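Local coordinates for protein Nrps/pks (Streptomyces albus, PDB 4OPE) that probably catalyses decarboxylative condensation steps of polyketide chain elongation, as a ketosynthase domain of the AT-less oxazolomycin synthase, at residues 482-494 and 554-568. Residues are numbered along the deposited sequence; the frame is centred on the assembly and turned at random.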
loop_
_atom_site.group_PDB
_atom_site.type_symbol
_atom_site.label_atom_id
_atom_site.label_comp_id
_atom_site.label_asym_id
_atom_site.label_seq_id
_atom_site.Cartn_x
_atom_site.Cartn_y
_atom_site.Cartn_z
ATOM N N ALA A 482 16.384 -38.868 -2.756
ATOM C CA ALA A 482 16.075 -38.553 -1.369
ATOM C C ALA A 482 15.512 -37.157 -1.245
ATOM O O ALA A 482 14.701 -36.900 -0.375
ATOM C CB ALA A 482 17.305 -38.716 -0.499
ATOM N N ALA A 483 15.951 -36.273 -2.124
ATOM C CA ALA A 483 15.514 -34.890 -2.157
ATOM C C ALA A 483 14.072 -34.788 -2.675
ATOM O O ALA A 483 13.279 -33.945 -2.229
ATOM C CB ALA A 483 16.470 -34.063 -3.038
ATOM N N VAL A 484 13.743 -35.650 -3.625
ATOM C CA VAL A 484 12.421 -35.651 -4.180
ATOM C C VAL A 484 11.463 -36.097 -3.093
ATOM O O VAL A 484 10.436 -35.478 -2.868
ATOM C CB VAL A 484 12.348 -36.575 -5.391
ATOM C CG1 VAL A 484 10.903 -36.791 -5.821
ATOM C CG2 VAL A 484 13.132 -35.983 -6.557
ATOM N N ALA A 485 11.813 -37.184 -2.433
ATOM C CA ALA A 485 11.060 -37.691 -1.289
ATOM C C ALA A 485 10.891 -36.639 -0.219
ATOM O O ALA A 485 9.771 -36.401 0.234
ATOM C CB ALA A 485 11.784 -38.899 -0.672
ATOM N N ALA A 486 12.011 -36.043 0.198
ATOM C CA ALA A 486 11.992 -35.088 1.309
ATOM C C ALA A 486 11.058 -33.921 0.988
ATOM O O ALA A 486 10.248 -33.533 1.814
ATOM C CB ALA A 486 13.392 -34.576 1.652
ATOM N N THR A 487 11.161 -33.406 -0.230
ATOM C CA THR A 487 10.444 -32.224 -0.608
ATOM C C THR A 487 8.939 -32.432 -0.508
ATOM O O THR A 487 8.217 -31.599 0.060
ATOM C CB THR A 487 10.847 -31.798 -2.027
ATOM O OG1 THR A 487 12.210 -31.310 -1.998
ATOM C CG2 THR A 487 9.914 -30.730 -2.571
ATOM N N LEU A 488 8.477 -33.565 -1.006
ATOM C CA LEU A 488 7.061 -33.875 -1.020
ATOM C C LEU A 488 6.493 -34.052 0.371
ATOM O O LEU A 488 5.340 -33.729 0.626
ATOM C CB LEU A 488 6.810 -35.127 -1.844
ATOM C CG LEU A 488 7.053 -34.907 -3.347
ATOM C CD1 LEU A 488 7.208 -36.237 -4.056
ATOM C CD2 LEU A 488 5.957 -34.059 -3.980
ATOM N N LEU A 489 7.328 -34.511 1.286
ATOM C CA LEU A 489 6.896 -34.682 2.663
ATOM C C LEU A 489 6.814 -33.365 3.440
ATOM O O LEU A 489 6.343 -33.352 4.591
ATOM C CB LEU A 489 7.800 -35.659 3.386
ATOM C CG LEU A 489 7.730 -37.061 2.785
ATOM C CD1 LEU A 489 8.782 -37.975 3.407
ATOM C CD2 LEU A 489 6.316 -37.600 2.985
ATOM N N THR A 490 7.220 -32.262 2.837
ATOM C CA THR A 490 6.988 -30.989 3.498
ATOM C C THR A 490 5.658 -30.391 3.078
ATOM O O THR A 490 5.204 -29.396 3.654
ATOM C CB THR A 490 8.059 -29.976 3.140
ATOM O OG1 THR A 490 7.844 -29.538 1.780
ATOM C CG2 THR A 490 9.417 -30.602 3.324
ATOM N N ARG A 491 5.028 -30.999 2.088
ATOM C CA ARG A 491 3.795 -30.456 1.591
ATOM C C ARG A 491 2.592 -30.800 2.422
ATOM O O ARG A 491 2.462 -31.891 2.938
ATOM C CB ARG A 491 3.572 -30.929 0.155
ATOM C CG ARG A 491 4.538 -30.248 -0.795
ATOM C CD ARG A 491 4.152 -30.491 -2.237
ATOM N NE ARG A 491 5.140 -29.878 -3.100
ATOM C CZ ARG A 491 5.021 -29.757 -4.403
ATOM N NH1 ARG A 491 3.933 -30.242 -5.044
ATOM N NH2 ARG A 491 6.014 -29.172 -5.054
ATOM N N GLU A 492 1.650 -29.888 2.486
ATOM C CA GLU A 492 0.483 -30.080 3.323
ATOM C C GLU A 492 -0.307 -31.317 2.863
ATOM O O GLU A 492 -0.589 -31.481 1.672
ATOM C CB GLU A 492 -0.369 -28.849 3.281
ATOM C CG GLU A 492 -1.624 -28.995 4.063
ATOM C CD GLU A 492 -2.449 -27.733 4.051
ATOM O OE1 GLU A 492 -1.887 -26.607 4.272
ATOM O OE2 GLU A 492 -3.671 -27.910 3.848
ATOM N N PRO A 493 -0.622 -32.221 3.808
ATOM C CA PRO A 493 -1.323 -33.471 3.465
ATOM C C PRO A 493 -2.799 -33.222 3.261
ATOM O O PRO A 493 -3.428 -32.544 4.067
ATOM C CB PRO A 493 -1.100 -34.365 4.711
ATOM C CG PRO A 493 0.003 -33.713 5.470
ATOM C CD PRO A 493 -0.118 -32.246 5.193
HETATM N N MSE A 494 -3.342 -33.797 2.205
HETATM C CA MSE A 494 -4.740 -33.683 1.891
HETATM C C MSE A 494 -5.431 -35.043 1.838
HETATM O O MSE A 494 -4.857 -36.090 2.155
HETATM C CB MSE A 494 -4.701 -33.025 0.540
HETATM C CG MSE A 494 -4.099 -31.618 0.542
HETATM SE SE MSE A 494 -4.424 -30.803 -1.240
HETATM C CE MSE A 494 -3.171 -29.309 -0.993
ATOM N N VAL A 554 3.713 -38.315 7.556
ATOM C CA VAL A 554 5.060 -38.787 7.667
ATOM C C VAL A 554 6.012 -37.575 7.676
ATOM O O VAL A 554 5.893 -36.672 6.866
ATOM C CB VAL A 554 5.344 -39.702 6.466
ATOM C CG1 VAL A 554 6.844 -39.949 6.332
ATOM C CG2 VAL A 554 4.537 -40.998 6.580
ATOM N N ALA A 555 6.956 -37.552 8.602
ATOM C CA ALA A 555 7.893 -36.442 8.713
ATOM C C ALA A 555 8.959 -36.567 7.661
ATOM O O ALA A 555 9.434 -37.688 7.372
ATOM C CB ALA A 555 8.552 -36.448 10.080
ATOM N N ALA A 556 9.345 -35.424 7.098
ATOM C CA ALA A 556 10.553 -35.341 6.251
ATOM C C ALA A 556 11.792 -35.366 7.159
ATOM O O ALA A 556 11.801 -34.750 8.246
ATOM C CB ALA A 556 10.551 -34.073 5.391
ATOM N N PRO A 557 12.826 -36.104 6.731
ATOM C CA PRO A 557 14.065 -36.165 7.514
ATOM C C PRO A 557 14.757 -34.808 7.688
ATOM O O PRO A 557 14.837 -34.022 6.760
ATOM C CB PRO A 557 14.946 -37.139 6.713
ATOM C CG PRO A 557 13.980 -37.999 5.968
ATOM C CD PRO A 557 12.783 -37.134 5.671
ATOM N N ALA A 558 15.224 -34.550 8.897
ATOM C CA ALA A 558 15.993 -33.360 9.210
ATOM C C ALA A 558 17.163 -33.161 8.246
ATOM O O ALA A 558 17.885 -34.113 7.910
ATOM C CB ALA A 558 16.522 -33.451 10.643
ATOM N N GLY A 559 17.327 -31.917 7.797
ATOM C CA GLY A 559 18.506 -31.501 7.053
ATOM C C GLY A 559 18.537 -31.902 5.591
ATOM O O GLY A 559 19.429 -31.478 4.861
ATOM N N ALA A 560 17.557 -32.689 5.148
ATOM C CA ALA A 560 17.547 -33.210 3.796
ATOM C C ALA A 560 17.654 -32.080 2.774
ATOM O O ALA A 560 17.081 -30.996 2.949
ATOM C CB ALA A 560 16.279 -34.014 3.552
ATOM N N PRO A 561 18.380 -32.337 1.692
ATOM C CA PRO A 561 18.446 -31.323 0.665
ATOM C C PRO A 561 17.105 -31.223 -0.083
ATOM O O PRO A 561 16.369 -32.210 -0.161
ATOM C CB PRO A 561 19.537 -31.859 -0.248
ATOM C CG PRO A 561 19.375 -33.371 -0.162
ATOM C CD PRO A 561 18.803 -33.667 1.205
ATOM N N ARG A 562 16.779 -30.051 -0.634
ATOM C CA ARG A 562 15.527 -29.934 -1.370
ATOM C C ARG A 562 15.631 -29.548 -2.840
ATOM O O ARG A 562 16.606 -28.999 -3.309
ATOM C CB ARG A 562 14.558 -29.063 -0.589
ATOM C CG ARG A 562 14.110 -29.805 0.686
ATOM C CD ARG A 562 12.997 -29.108 1.451
ATOM N NE ARG A 562 13.261 -27.678 1.687
ATOM C CZ ARG A 562 13.157 -27.065 2.875
ATOM N NH1 ARG A 562 12.798 -27.716 3.979
ATOM N NH2 ARG A 562 13.395 -25.769 2.969
ATOM N N VAL A 563 14.593 -29.897 -3.569
ATOM C CA VAL A 563 14.460 -29.563 -4.965
ATOM C C VAL A 563 13.079 -29.015 -5.210
ATOM O O VAL A 563 12.150 -29.202 -4.416
ATOM C CB VAL A 563 14.698 -30.778 -5.867
ATOM C CG1 VAL A 563 16.125 -31.247 -5.672
ATOM C CG2 VAL A 563 13.738 -31.921 -5.573
ATOM N N SER A 564 12.952 -28.336 -6.323
ATOM C CA SER A 564 11.713 -27.705 -6.707
ATOM C C SER A 564 10.995 -28.670 -7.574
ATOM O O SER A 564 11.535 -29.082 -8.590
ATOM C CB SER A 564 12.057 -26.516 -7.549
ATOM O OG SER A 564 12.892 -25.638 -6.830
ATOM N N LEU A 565 9.792 -29.051 -7.181
ATOM C CA LEU A 565 8.954 -29.957 -7.952
ATOM C C LEU A 565 7.695 -29.239 -8.333
ATOM O O LEU A 565 7.282 -28.296 -7.657
ATOM C CB LEU A 565 8.563 -31.168 -7.119
ATOM C CG LEU A 565 9.722 -31.960 -6.493
ATOM C CD1 LEU A 565 9.263 -32.761 -5.301
ATOM C CD2 LEU A 565 10.383 -32.885 -7.511
ATOM N N PRO A 566 7.027 -29.705 -9.393
ATOM C CA PRO A 566 5.827 -29.018 -9.804
ATOM C C PRO A 566 4.855 -28.794 -8.645
ATOM O O PRO A 566 4.684 -29.664 -7.787
ATOM C CB PRO A 566 5.252 -29.933 -10.842
ATOM C CG PRO A 566 6.435 -30.661 -11.400
ATOM C CD PRO A 566 7.375 -30.834 -10.261
ATOM N N GLY A 567 4.226 -27.634 -8.618
ATOM C CA GLY A 567 3.321 -27.283 -7.544
ATOM C C GLY A 567 1.926 -27.873 -7.735
ATOM O O GLY A 567 1.629 -28.451 -8.781
ATOM N N TYR A 568 1.077 -27.723 -6.713
ATOM C CA TYR A 568 -0.260 -28.291 -6.732
ATOM C C TYR A 568 -1.027 -27.859 -7.981
ATOM O O TYR A 568 -1.093 -26.692 -8.275
ATOM C CB TYR A 568 -1.034 -27.827 -5.497
ATOM C CG TYR A 568 -2.393 -28.451 -5.364
ATOM C CD1 TYR A 568 -2.536 -29.709 -4.836
ATOM C CD2 TYR A 568 -3.532 -27.784 -5.743
ATOM C CE1 TYR A 568 -3.778 -30.282 -4.658
ATOM C CE2 TYR A 568 -4.781 -28.365 -5.612
ATOM C CZ TYR A 568 -4.885 -29.629 -5.075
ATOM O OH TYR A 568 -6.086 -30.255 -4.928
HETATM O O HOH W 1 8.800 -27.810 -4.577
#
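Arg491 grips Pro566 O end-on with NH1 and NH2. Its chain is extended from CG to NE, which carries the guanidinium well away from its own backbone. Arg491 NH1 donates to Pro566 O at 2.9 Å, and Arg491 NH2 bonds the same oxygen at 3.1 Å. Arg491 NH2 also bonds Leu565 O at 3.0 Å. Both oxygens lie close to the guanidinium plane, but NH2 stands above each carbonyl plane. A water links NH2 to Leu565 N. Leu488 CD2 lies over one guanidinium face, toward its rim. A leucine in place of Arg491 would probably leave the carbonyls of Leu565 and Pro566 without these donors and free this part of the linker to shift.

Thr487 turns its two branches to different tasks. Thr487 OG1 lies beside its backbone N (chi1 -70°) and accepts an almost straight bond from Val563 N at 3.2 Å. Thr487 CG2 packs obliquely on Leu565, 3.5 Å from Leu565 CD1. Leu488 crosses Leu565 at about a right angle. Small residues allow close approach beside Thr487, where Ala486 CB meets Ala560 CB. Toward the other end of 554-568, Leu489 CD1 touches Val554 CG1 at 4.0 Å.

Selenomethionine Met494 SE lies obliquely to the Tyr568 ring, 3.5 Å from Tyr568 CE1, a Met-aromatic contact, and CE makes an off-centre CH-pi contact. Tyr568 OH bonds Arg456 N. Extended, proline-containing 554-568 thus runs along helix 481-488 of the small alpha/beta subdomain flanking the ketosynthase core, as in modular polyketide synthases.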